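Local coordinates for R.Pab1 family restriction endonuclease (Campylobacter coli, PDB 7CFA), which is a restriction DNA glycosylase, which probably excises a base from its recognition site in DNA and may then cleave the strand at the abasic position, at residues W51-D56 with K216-L221; K61-F66 with D73-E78; Y77-I82 with L212-I217; Q85-K88 with L93-N96. The protein carries 2 engineered substitutions. One frame throughout, in Å; residues are numbered along the deposited sequence.

Contact 1. Residues W51-D56 with K216-L221; sequences WQIGYD and KIFGIL
The loop carrying I53 and Y55, between strand 47-51 and strand 56-58, runs past the C-terminal part of helix 208-219, with CA of Y55 and CA of F218 8.5 Å apart. The two are joined by a T-shaped (edge-to-face) aromatic pair, buried, about 6 Å from the centre of the folded chain. Y55 presents one edge, its CD2 and CE2 atoms, to one face of F218, with ring centroids 5.0 Å apart and planes at 73°. The meeting is off-centre: CD2 of Y55 stands 3.5 Å from CD1 of F218 and CE2 of Y55 lies equally near, so the edge rests over the rim of the phenylalanine. Y55 reaches this place with CG between its backbone N and carbonyl carbon (chi1 58°), which turns the ring toward the helix. Its far end is tied down independently, OH bonding to ND1 of H225 and ND2 of N228 on helix 223-237, and these two partners fix the position of the hydroxyl end. V229 of that helix and L170 of strand 166-175 also pack on F218, so the ring fills the junction of loop, helices and sheet. I53 adds a looser apolar touch, CG2 to CE2 of F218 at 4.5 Å. Before it, the chain folds into an inverse gamma turn centred on Q52, closed by a weak bond from I53 N to W51 O. The backbone of I53 makes the nearer approach: its carbonyl O lies close to the plane of the F218 ring, 3.4 Å from CZ, facing the electropositive C-H rim.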
loop_
_atom_site.group_PDB
_atom_site.type_symbol
_atom_site.label_atom_id
_atom_site.label_comp_id
_atom_site.label_asym_id
_atom_site.label_seq_id
_atom_site.Cartn_x
_atom_site.Cartn_y
_atom_site.Cartn_z
ATOM N N TRP A 51 9.905 12.138 -1.577
ATOM C CA TRP A 51 10.811 11.950 -0.443
ATOM C C TRP A 51 9.979 11.728 0.818
ATOM O O TRP A 51 9.390 12.673 1.353
ATOM C CB TRP A 51 11.740 13.156 -0.298
ATOM C CG TRP A 51 12.772 13.062 0.792
ATOM C CD1 TRP A 51 13.027 11.992 1.604
ATOM C CD2 TRP A 51 13.690 14.091 1.184
ATOM N NE1 TRP A 51 14.049 12.294 2.477
ATOM C CE2 TRP A 51 14.472 13.577 2.239
ATOM C CE3 TRP A 51 13.927 15.397 0.745
ATOM C CZ2 TRP A 51 15.471 14.324 2.858
ATOM C CZ3 TRP A 51 14.919 16.136 1.362
ATOM C CH2 TRP A 51 15.677 15.599 2.408
ATOM N N GLN A 52 9.929 10.480 1.289
ATOM C CA GLN A 52 9.275 10.158 2.558
ATOM C C GLN A 52 10.221 10.571 3.682
ATOM O O GLN A 52 10.971 9.769 4.246
ATOM C CB GLN A 52 8.914 8.680 2.634
ATOM C CG GLN A 52 8.093 8.320 3.866
ATOM C CD GLN A 52 7.730 6.849 3.926
ATOM O OE1 GLN A 52 8.182 6.050 3.106
ATOM N NE2 GLN A 52 6.907 6.486 4.902
ATOM N N ILE A 53 10.172 11.854 4.014
ATOM C CA ILE A 53 11.153 12.465 4.902
ATOM C C ILE A 53 10.731 12.273 6.351
ATOM O O ILE A 53 9.538 12.288 6.682
ATOM C CB ILE A 53 11.324 13.955 4.552
ATOM C CG1 ILE A 53 12.449 14.586 5.373
ATOM C CG2 ILE A 53 10.016 14.709 4.759
ATOM C CD1 ILE A 53 12.729 16.022 5.001
ATOM N N GLY A 54 11.717 12.078 7.229
ATOM C CA GLY A 54 11.497 11.999 8.652
ATOM C C GLY A 54 12.072 13.203 9.383
ATOM O O GLY A 54 12.700 14.086 8.803
ATOM N N TYR A 55 11.831 13.222 10.693
ATOM C CA TYR A 55 12.356 14.271 11.551
ATOM C C TYR A 55 13.197 13.755 12.711
ATOM O O TYR A 55 13.773 14.568 13.442
ATOM C CB TYR A 55 11.214 15.147 12.100
ATOM C CG TYR A 55 10.152 14.403 12.879
ATOM C CD1 TYR A 55 10.368 14.020 14.197
ATOM C CD2 TYR A 55 8.923 14.101 12.304
ATOM C CE1 TYR A 55 9.403 13.345 14.915
ATOM C CE2 TYR A 55 7.948 13.428 13.016
ATOM C CZ TYR A 55 8.195 13.052 14.322
ATOM O OH TYR A 55 7.235 12.382 15.044
ATOM N N ASP A 56 13.293 12.443 12.901
ATOM C CA ASP A 56 14.156 11.903 13.941
ATOM C C ASP A 56 14.559 10.480 13.581
ATOM O O ASP A 56 14.091 9.904 12.595
ATOM C CB ASP A 56 13.478 11.942 15.318
ATOM C CG ASP A 56 12.180 11.169 15.355
ATOM O OD1 ASP A 56 11.803 10.562 14.331
ATOM O OD2 ASP A 56 11.525 11.177 16.417
ATOM N N LYS A 216 5.897 22.122 11.305
ATOM C CA LYS A 216 4.603 22.428 11.902
ATOM C C LYS A 216 3.537 21.428 11.474
ATOM O O LYS A 216 2.666 21.071 12.277
ATOM C CB LYS A 216 4.179 23.852 11.533
ATOM C CG LYS A 216 2.918 24.324 12.238
ATOM C CD LYS A 216 2.620 25.788 11.948
ATOM C CE LYS A 216 2.288 26.014 10.482
ATOM N NZ LYS A 216 1.870 27.421 10.223
ATOM N N ILE A 217 3.593 20.959 10.226
ATOM C CA ILE A 217 2.603 20.000 9.746
ATOM C C ILE A 217 2.783 18.652 10.435
ATOM O O ILE A 217 1.802 17.994 10.799
ATOM C CB ILE A 217 2.677 19.878 8.214
ATOM C CG1 ILE A 217 2.232 21.189 7.563
ATOM C CG2 ILE A 217 1.819 18.721 7.721
ATOM C CD1 ILE A 217 2.381 21.205 6.061
ATOM N N PHE A 218 4.034 18.215 10.620
ATOM C CA PHE A 218 4.274 17.014 11.414
ATOM C C PHE A 218 3.669 17.151 12.806
ATOM O O PHE A 218 3.101 16.193 13.342
ATOM C CB PHE A 218 5.774 16.728 11.520
ATOM C CG PHE A 218 6.319 15.880 10.404
ATOM C CD1 PHE A 218 6.032 14.525 10.340
ATOM C CD2 PHE A 218 7.140 16.431 9.435
ATOM C CE1 PHE A 218 6.540 13.740 9.322
ATOM C CE2 PHE A 218 7.652 15.654 8.412
ATOM C CZ PHE A 218 7.353 14.307 8.354
ATOM N N GLY A 219 3.763 18.346 13.395
ATOM C CA GLY A 219 3.302 18.563 14.756
ATOM C C GLY A 219 1.810 18.396 14.954
ATOM O O GLY A 219 1.368 18.218 16.093
ATOM N N ILE A 220 1.023 18.453 13.879
ATOM C CA ILE A 220 -0.421 18.272 13.973
ATOM C C ILE A 220 -0.860 16.908 13.452
ATOM O O ILE A 220 -2.061 16.657 13.318
ATOM C CB ILE A 220 -1.171 19.394 13.241
ATOM C CG1 ILE A 220 -1.041 19.220 11.725
ATOM C CG2 ILE A 220 -0.645 20.752 13.673
ATOM C CD1 ILE A 220 -1.901 20.171 10.925
ATOM N N LEU A 221 0.088 16.019 13.153
ATOM C CA LEU A 221 -0.272 14.714 12.613
ATOM C C LEU A 221 -0.943 13.852 13.676
ATOM O O LEU A 221 -1.992 13.245 13.427
ATOM C CB LEU A 221 0.972 14.024 12.052
ATOM C CG LEU A 221 0.743 12.881 11.065
ATOM C CD1 LEU A 221 -0.175 13.325 9.938
ATOM C CD2 LEU A 221 2.070 12.397 10.510
#

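Contact 2. Residues K61-F66 with D73-E78; sequences KNDGNF and DKKLYE
D73 leads strand 73-76 in alongside F66, the carbonyl oxygen of F66 lying 3.9 Å from C of D73. K74 then pairs with F66 as an antiparallel hydrogen-bonded pair: its N donates to F66 O at 2.9 Å, while its own O receives both F66 N and N65 N, the latter at 2.8 Å. Two residues facing one make this a classic beta bulge. K74 CB sits over one face of the F66 ring, 3.7 Å from the centroid, a CH-pi contact; beyond it the chain bends at chi2 (-85°) and leads off. K75 runs extended past D63, and its NZ forms a salt bridge with OD2 of D63 at 2.9 Å, coming from above the carboxylate plane, while D63 OD1 accepts from G60 N. L76 N closes the series on N65 OD1, 3.0 Å away, on a lone pair in the amide plane, so a side-chain amide, and not a main-chain carbonyl of 61-66, receives L76 N. Strand 73-76 is the middle one of a small three-stranded sheet, with strand 56-58 at its other edge. The chemistry implies that main-chain and amide bonds set the register at this surface turn, with the salt bridge a less directional addition.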
loop_
_atom_site.group_PDB
_atom_site.type_symbol
_atom_site.label_atom_id
_atom_site.label_comp_id
_atom_site.label_asym_id
_atom_site.label_seq_id
_atom_site.Cartn_x
_atom_site.Cartn_y
_atom_site.Cartn_z
ATOM N N LYS A 61 23.010 4.917 23.013
ATOM C CA LYS A 61 23.218 5.435 24.358
ATOM C C LYS A 61 24.128 6.656 24.394
ATOM O O LYS A 61 24.246 7.283 25.452
ATOM C CB LYS A 61 23.801 4.337 25.250
ATOM C CG LYS A 61 25.134 3.791 24.761
ATOM C CD LYS A 61 25.633 2.662 25.647
ATOM C CE LYS A 61 26.970 2.131 25.156
ATOM N NZ LYS A 61 27.478 1.016 26.004
ATOM N N ASN A 62 24.767 7.013 23.279
ATOM C CA ASN A 62 25.741 8.094 23.272
ATOM C C ASN A 62 25.379 9.265 22.373
ATOM O O ASN A 62 25.898 10.364 22.591
ATOM C CB ASN A 62 27.121 7.566 22.849
ATOM C CG ASN A 62 27.663 6.528 23.809
ATOM O OD1 ASN A 62 27.508 6.653 25.025
ATOM N ND2 ASN A 62 28.297 5.495 23.270
ATOM N N ASP A 63 24.507 9.076 21.384
ATOM C CA ASP A 63 24.205 10.111 20.402
ATOM C C ASP A 63 22.742 10.545 20.455
ATOM O O ASP A 63 22.187 11.003 19.452
ATOM C CB ASP A 63 24.570 9.637 18.995
ATOM C CG ASP A 63 23.900 8.330 18.628
ATOM O OD1 ASP A 63 23.212 7.742 19.492
ATOM O OD2 ASP A 63 24.059 7.886 17.474
ATOM N N GLY A 64 22.111 10.415 21.620
ATOM C CA GLY A 64 20.718 10.813 21.758
ATOM C C GLY A 64 20.568 12.307 21.991
ATOM O O GLY A 64 21.389 12.940 22.648
ATOM N N ASN A 65 19.501 12.872 21.432
ATOM C CA ASN A 65 19.180 14.281 21.611
ATOM C C ASN A 65 17.942 14.518 22.461
ATOM O O ASN A 65 17.877 15.530 23.161
ATOM C CB ASN A 65 18.984 14.962 20.250
ATOM C CG ASN A 65 20.263 15.022 19.439
ATOM O OD1 ASN A 65 20.280 14.673 18.262
ATOM N ND2 ASN A 65 21.345 15.473 20.068
ATOM N N PHE A 66 16.963 13.617 22.416
ATOM C CA PHE A 66 15.746 13.747 23.206
ATOM C C PHE A 66 15.117 12.368 23.352
ATOM O O PHE A 66 15.571 11.390 22.753
ATOM C CB PHE A 66 14.764 14.736 22.568
ATOM C CG PHE A 66 14.167 14.256 21.272
ATOM C CD1 PHE A 66 12.928 13.632 21.250
ATOM C CD2 PHE A 66 14.841 14.437 20.073
ATOM C CE1 PHE A 66 12.376 13.193 20.060
ATOM C CE2 PHE A 66 14.295 13.999 18.880
ATOM C CZ PHE A 66 13.059 13.378 18.872
ATOM N N ASP A 73 15.057 6.469 22.892
ATOM C CA ASP A 73 16.114 7.430 22.608
ATOM C C ASP A 73 16.049 7.851 21.145
ATOM O O ASP A 73 16.047 7.006 20.244
ATOM C CB ASP A 73 17.484 6.833 22.926
ATOM C CG ASP A 73 17.665 6.538 24.402
ATOM O OD1 ASP A 73 17.084 7.271 25.230
ATOM O OD2 ASP A 73 18.392 5.576 24.732
ATOM N N LYS A 74 15.998 9.159 20.912
ATOM C CA LYS A 74 15.875 9.718 19.575
ATOM C C LYS A 74 16.924 10.799 19.369
ATOM O O LYS A 74 17.371 11.444 20.321
ATOM C CB LYS A 74 14.480 10.310 19.341
ATOM C CG LYS A 74 13.349 9.297 19.307
ATOM C CD LYS A 74 13.184 8.702 17.918
ATOM C CE LYS A 74 11.880 7.930 17.801
ATOM N NZ LYS A 74 11.599 7.535 16.394
ATOM N N LYS A 75 17.308 10.997 18.110
ATOM C CA LYS A 75 18.219 12.067 17.740
ATOM C C LYS A 75 17.712 12.736 16.471
ATOM O O LYS A 75 16.859 12.198 15.760
ATOM C CB LYS A 75 19.652 11.556 17.540
ATOM C CG LYS A 75 19.812 10.556 16.407
ATOM C CD LYS A 75 21.262 10.124 16.275
ATOM C CE LYS A 75 21.442 9.126 15.148
ATOM N NZ LYS A 75 22.869 8.747 14.973
ATOM N N LEU A 76 18.249 13.921 16.195
ATOM C CA LEU A 76 17.823 14.680 15.029
ATOM C C LEU A 76 18.199 13.947 13.747
ATOM O O LEU A 76 19.189 13.212 13.688
ATOM C CB LEU A 76 18.445 16.076 15.039
ATOM C CG LEU A 76 18.128 16.951 16.253
ATOM C CD1 LEU A 76 18.693 18.348 16.066
ATOM C CD2 LEU A 76 16.629 17.003 16.512
ATOM N N TYR A 77 17.389 14.156 12.711
ATOM C CA TYR A 77 17.555 13.435 11.456
ATOM C C TYR A 77 16.768 14.149 10.367
ATOM O O TYR A 77 15.615 14.535 10.585
ATOM C CB TYR A 77 17.087 11.981 11.605
ATOM C CG TYR A 77 17.212 11.137 10.358
ATOM C CD1 TYR A 77 18.450 10.882 9.785
ATOM C CD2 TYR A 77 16.088 10.568 9.770
ATOM C CE1 TYR A 77 18.564 10.102 8.647
ATOM C CE2 TYR A 77 16.191 9.787 8.636
ATOM C CZ TYR A 77 17.430 9.555 8.078
ATOM O OH TYR A 77 17.534 8.777 6.947
ATOM N N GLU A 78 17.400 14.326 9.207
ATOM C CA GLU A 78 16.770 14.918 8.032
ATOM C C GLU A 78 16.134 16.269 8.332
ATOM O O GLU A 78 16.841 17.272 8.452
ATOM C CB GLU A 78 15.738 13.951 7.445
ATOM C CG GLU A 78 16.380 12.750 6.772
ATOM C CD GLU A 78 15.401 11.925 5.963
ATOM O OE1 GLU A 78 14.209 11.869 6.333
ATOM O OE2 GLU A 78 15.828 11.335 4.949
#

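Contact 3. Residues Y77-I82 with L212-I217; sequences YELSDI and LEMLKI
L79, in the first turn of helix 79-88, comes up against the middle of helix 208-219, and the nearest CA atoms are those of L79 and L215, 7.4 Å apart. That separation lets the leucine reach the other helix's main chain. CD2 of L79 does the touching: it lies 3.9 Å from N of L215 and 4.1 Å from C of M214, over the peptide that joins the two. The flanking side chains close on the same methyl, M214 through its CG and L215 through its CD1, each 4.2 Å from CD2 of L79. With CG opposite the backbone N (chi1 176°), the leucine stands straight out from its own helix, placing CD2 between M214 and L215. E78 occupies the N-cap position of that helix, its carboxylate being engaged elsewhere; Y77 N donates to OG of S80 at 3.0 Å, an oxygen that also bonds to O of Y55. Beyond the two segments, F211 and F218 of helix 208-219 pack on L79, while M214 continues onto I53 and the sheet strand 166-175, and L215 turns to V229 and I233 of helix 223-237. F211, M214, L215 and F218 are spaced as i, i+3, i+4 and i+7, consistent with L79 acting as a knob set into a four-residue hole, the local form of knobs-into-holes packing between helices.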
loop_
_atom_site.group_PDB
_atom_site.type_symbol
_atom_site.label_atom_id
_atom_site.label_comp_id
_atom_site.label_asym_id
_atom_site.label_seq_id
_atom_site.Cartn_x
_atom_site.Cartn_y
_atom_site.Cartn_z
ATOM N N TYR A 77 17.389 14.156 12.711
ATOM C CA TYR A 77 17.555 13.435 11.456
ATOM C C TYR A 77 16.768 14.149 10.367
ATOM O O TYR A 77 15.615 14.535 10.585
ATOM C CB TYR A 77 17.087 11.981 11.605
ATOM C CG TYR A 77 17.212 11.137 10.358
ATOM C CD1 TYR A 77 18.450 10.882 9.785
ATOM C CD2 TYR A 77 16.088 10.568 9.770
ATOM C CE1 TYR A 77 18.564 10.102 8.647
ATOM C CE2 TYR A 77 16.191 9.787 8.636
ATOM C CZ TYR A 77 17.430 9.555 8.078
ATOM O OH TYR A 77 17.534 8.777 6.947
ATOM N N GLU A 78 17.400 14.326 9.207
ATOM C CA GLU A 78 16.770 14.918 8.032
ATOM C C GLU A 78 16.134 16.269 8.332
ATOM O O GLU A 78 16.841 17.272 8.452
ATOM C CB GLU A 78 15.738 13.951 7.445
ATOM C CG GLU A 78 16.380 12.750 6.772
ATOM C CD GLU A 78 15.401 11.925 5.963
ATOM O OE1 GLU A 78 14.209 11.869 6.333
ATOM O OE2 GLU A 78 15.828 11.335 4.949
ATOM N N LEU A 79 14.804 16.302 8.457
ATOM C CA LEU A 79 14.096 17.573 8.597
ATOM C C LEU A 79 14.571 18.348 9.820
ATOM O O LEU A 79 14.883 19.542 9.730
ATOM C CB LEU A 79 12.588 17.328 8.671
ATOM C CG LEU A 79 11.728 18.569 8.922
ATOM C CD1 LEU A 79 11.923 19.594 7.815
ATOM C CD2 LEU A 79 10.262 18.191 9.056
ATOM N N SER A 80 14.635 17.687 10.979
ATOM C CA SER A 80 15.032 18.393 12.194
ATOM C C SER A 80 16.513 18.741 12.185
ATOM O O SER A 80 16.910 19.760 12.760
ATOM C CB SER A 80 14.690 17.559 13.427
ATOM O OG SER A 80 15.478 16.384 13.484
ATOM N N ASP A 81 17.343 17.913 11.545
ATOM C CA ASP A 81 18.752 18.258 11.410
ATOM C C ASP A 81 18.948 19.451 10.484
ATOM O O ASP A 81 19.856 20.260 10.703
ATOM C CB ASP A 81 19.547 17.057 10.901
ATOM C CG ASP A 81 21.027 17.351 10.783
ATOM O OD1 ASP A 81 21.633 17.748 11.801
ATOM O OD2 ASP A 81 21.586 17.186 9.679
ATOM N N ILE A 82 18.115 19.573 9.448
ATOM C CA ILE A 82 18.176 20.745 8.578
ATOM C C ILE A 82 17.813 22.000 9.360
ATOM O O ILE A 82 18.501 23.023 9.284
ATOM C CB ILE A 82 17.259 20.555 7.357
ATOM C CG1 ILE A 82 17.809 19.461 6.440
ATOM C CG2 ILE A 82 17.102 21.863 6.596
ATOM C CD1 ILE A 82 16.792 18.924 5.453
ATOM N N LEU A 212 10.410 24.714 7.816
ATOM C CA LEU A 212 9.755 25.107 9.063
ATOM C C LEU A 212 8.259 24.824 9.016
ATOM O O LEU A 212 7.683 24.335 9.995
ATOM C CB LEU A 212 10.007 26.585 9.353
ATOM C CG LEU A 212 11.397 26.953 9.876
ATOM C CD1 LEU A 212 11.544 28.462 9.971
ATOM C CD2 LEU A 212 11.642 26.305 11.230
ATOM N N GLU A 213 7.608 25.132 7.890
ATOM C CA GLU A 213 6.192 24.805 7.749
ATOM C C GLU A 213 5.965 23.299 7.744
ATOM O O GLU A 213 4.910 22.831 8.187
ATOM C CB GLU A 213 5.628 25.432 6.473
ATOM C CG GLU A 213 5.562 26.950 6.514
ATOM C CD GLU A 213 4.864 27.544 5.306
ATOM O OE1 GLU A 213 4.385 26.774 4.446
ATOM O OE2 GLU A 213 4.792 28.787 5.216
ATOM N N MET A 214 6.937 22.529 7.253
ATOM C CA MET A 214 6.798 21.078 7.255
ATOM C C MET A 214 6.912 20.521 8.667
ATOM O O MET A 214 6.224 19.555 9.019
ATOM C CB MET A 214 7.850 20.450 6.345
ATOM C CG MET A 214 7.532 19.032 5.912
ATOM S SD MET A 214 8.889 18.318 4.971
ATOM C CE MET A 214 9.352 19.720 3.961
ATOM N N LEU A 215 7.782 21.113 9.488
ATOM C CA LEU A 215 7.852 20.723 10.891
ATOM C C LEU A 215 6.524 20.978 11.591
ATOM O O LEU A 215 6.057 20.148 12.380
ATOM C CB LEU A 215 8.980 21.480 11.593
ATOM C CG LEU A 215 9.311 21.004 13.007
ATOM C CD1 LEU A 215 9.930 19.614 12.964
ATOM C CD2 LEU A 215 10.228 21.988 13.718
ATOM N N LYS A 216 5.897 22.122 11.305
ATOM C CA LYS A 216 4.603 22.428 11.902
ATOM C C LYS A 216 3.537 21.428 11.474
ATOM O O LYS A 216 2.666 21.071 12.277
ATOM C CB LYS A 216 4.179 23.852 11.533
ATOM C CG LYS A 216 2.918 24.324 12.238
ATOM C CD LYS A 216 2.620 25.788 11.948
ATOM C CE LYS A 216 2.288 26.014 10.482
ATOM N NZ LYS A 216 1.870 27.421 10.223
ATOM N N ILE A 217 3.593 20.959 10.226
ATOM C CA ILE A 217 2.603 20.000 9.746
ATOM C C ILE A 217 2.783 18.652 10.435
ATOM O O ILE A 217 1.802 17.994 10.799
ATOM C CB ILE A 217 2.677 19.878 8.214
ATOM C CG1 ILE A 217 2.232 21.189 7.563
ATOM C CG2 ILE A 217 1.819 18.721 7.721
ATOM C CD1 ILE A 217 2.381 21.205 6.061
#

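Contact 4. Residues Q85-K88 with L93-N96; sequences QFFK and LKEN
F87 meets K94 with the edge of its ring, and the two side chains cross at about a right angle. The lysine's CG lies near the ring plane beside the rim, 3.6 Å from CE1 of F87 and 3.7 Å from CZ. Further along, its CE stays within 4.2 Å of CZ, because the chain is extended beyond CG and passes across the end of the ring. A chi1 of -176° carries the F87 ring out from the last turn of helix 79-88 toward the start of helix 94-106. CE1 of F87 also comes 4.0 Å from CA of K94. L93, the N-cap residue of the second helix, has its CB directed away and offers only its carbonyl carbon, at 4.5 Å from CE1 of F87. The inward neighbour F86 is instead buried, against F6 in an edge-to-face pair and I8 of strand 8-13. The contact therefore joins consecutive helices across their short connection at the surface. Its chemistry is that of methylenes against aromatic C-H groups: the lysine contributes its aliphatic stem beside the rim, which implies modest van der Waals packing and not a cation-pi interaction.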
loop_
_atom_site.group_PDB
_atom_site.type_symbol
_atom_site.label_atom_id
_atom_site.label_comp_id
_atom_site.label_asym_id
_atom_site.label_seq_id
_atom_site.Cartn_x
_atom_site.Cartn_y
_atom_site.Cartn_z
ATOM N N GLN A 85 20.649 23.025 11.844
ATOM C CA GLN A 85 21.825 23.674 11.272
ATOM C C GLN A 85 21.529 25.115 10.873
ATOM O O GLN A 85 22.373 25.999 11.052
ATOM C CB GLN A 85 22.338 22.878 10.071
ATOM C CG GLN A 85 22.868 21.496 10.419
ATOM C CD GLN A 85 23.508 20.799 9.232
ATOM O OE1 GLN A 85 24.292 21.397 8.494
ATOM N NE2 GLN A 85 23.173 19.528 9.041
ATOM N N PHE A 86 20.337 25.374 10.330
ATOM C CA PHE A 86 19.994 26.740 9.952
ATOM C C PHE A 86 19.706 27.606 11.171
ATOM O O PHE A 86 19.892 28.826 11.118
ATOM C CB PHE A 86 18.808 26.742 8.991
ATOM C CG PHE A 86 19.200 26.507 7.565
ATOM C CD1 PHE A 86 19.434 27.577 6.716
ATOM C CD2 PHE A 86 19.359 25.220 7.080
ATOM C CE1 PHE A 86 19.806 27.368 5.402
ATOM C CE2 PHE A 86 19.732 25.003 5.767
ATOM C CZ PHE A 86 19.955 26.080 4.927
ATOM N N PHE A 87 19.256 27.000 12.271
ATOM C CA PHE A 87 19.181 27.734 13.526
ATOM C C PHE A 87 20.562 27.931 14.136
ATOM O O PHE A 87 20.814 28.959 14.773
ATOM C CB PHE A 87 18.268 27.011 14.516
ATOM C CG PHE A 87 18.069 27.754 15.805
ATOM C CD1 PHE A 87 17.135 28.773 15.892
ATOM C CD2 PHE A 87 18.821 27.442 16.927
ATOM C CE1 PHE A 87 16.951 29.464 17.073
ATOM C CE2 PHE A 87 18.642 28.129 18.112
ATOM C CZ PHE A 87 17.706 29.140 18.187
ATOM N N LYS A 88 21.460 26.960 13.945
ATOM C CA LYS A 88 22.821 27.087 14.455
ATOM C C LYS A 88 23.566 28.217 13.759
ATOM O O LYS A 88 24.356 28.930 14.390
ATOM C CB LYS A 88 23.564 25.762 14.278
ATOM C CG LYS A 88 25.044 25.819 14.617
ATOM C CD LYS A 88 25.731 24.494 14.319
ATOM C CE LYS A 88 27.223 24.574 14.601
ATOM N NZ LYS A 88 27.921 23.301 14.275
ATOM N N LEU A 93 14.975 32.455 12.852
ATOM C CA LEU A 93 14.741 33.268 14.037
ATOM C C LEU A 93 14.176 32.419 15.171
ATOM O O LEU A 93 13.441 31.454 14.947
ATOM C CB LEU A 93 13.774 34.408 13.720
ATOM C CG LEU A 93 14.139 35.344 12.571
ATOM C CD1 LEU A 93 13.008 36.327 12.292
ATOM C CD2 LEU A 93 15.423 36.084 12.886
ATOM N N LYS A 94 14.520 32.797 16.405
ATOM C CA LYS A 94 13.949 32.118 17.565
ATOM C C LYS A 94 12.440 32.307 17.628
ATOM O O LYS A 94 11.718 31.403 18.064
ATOM C CB LYS A 94 14.600 32.626 18.854
ATOM C CG LYS A 94 16.094 32.353 18.951
ATOM C CD LYS A 94 16.696 32.985 20.198
ATOM C CE LYS A 94 18.198 32.749 20.260
ATOM N NZ LYS A 94 18.827 33.444 21.417
ATOM N N GLU A 95 11.949 33.469 17.186
ATOM C CA GLU A 95 10.513 33.728 17.173
ATOM C C GLU A 95 9.775 32.780 16.237
ATOM O O GLU A 95 8.597 32.478 16.462
ATOM C CB GLU A 95 10.244 35.179 16.766
ATOM C CG GLU A 95 10.773 36.228 17.739
ATOM C CD GLU A 95 12.272 36.451 17.627
ATOM O OE1 GLU A 95 12.912 35.828 16.753
ATOM O OE2 GLU A 95 12.810 37.253 18.419
ATOM N N ASN A 96 10.440 32.318 15.177
ATOM C CA ASN A 96 9.821 31.344 14.283
ATOM C C ASN A 96 9.570 30.029 15.008
ATOM O O ASN A 96 8.479 29.453 14.912
ATOM C CB ASN A 96 10.703 31.119 13.054
ATOM C CG ASN A 96 10.870 32.373 12.216
ATOM O OD1 ASN A 96 10.034 33.275 12.256
ATOM N ND2 ASN A 96 11.953 32.432 11.447
#

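How the contacts relate
Contacts 1 and 3 are buried, their centres about 6 Å apart, and both draw on helix 208-219; one uses an aromatic pair, the other a leucine packed into its side. Contacts 2 and 4 lie at the surface, their centres about 19 Å apart, and are local in sequence: the first is rich in backbone and charged bonds, the second nearly all aliphatic against aromatic. The chain links them in order, strand 73-76 of contact 2 leading into helix 79-88, which serves contacts 3 and 4. E78 joins the interior to this connection, its carboxylate taking G54 N and W51 NE1 from the loop of contact 1.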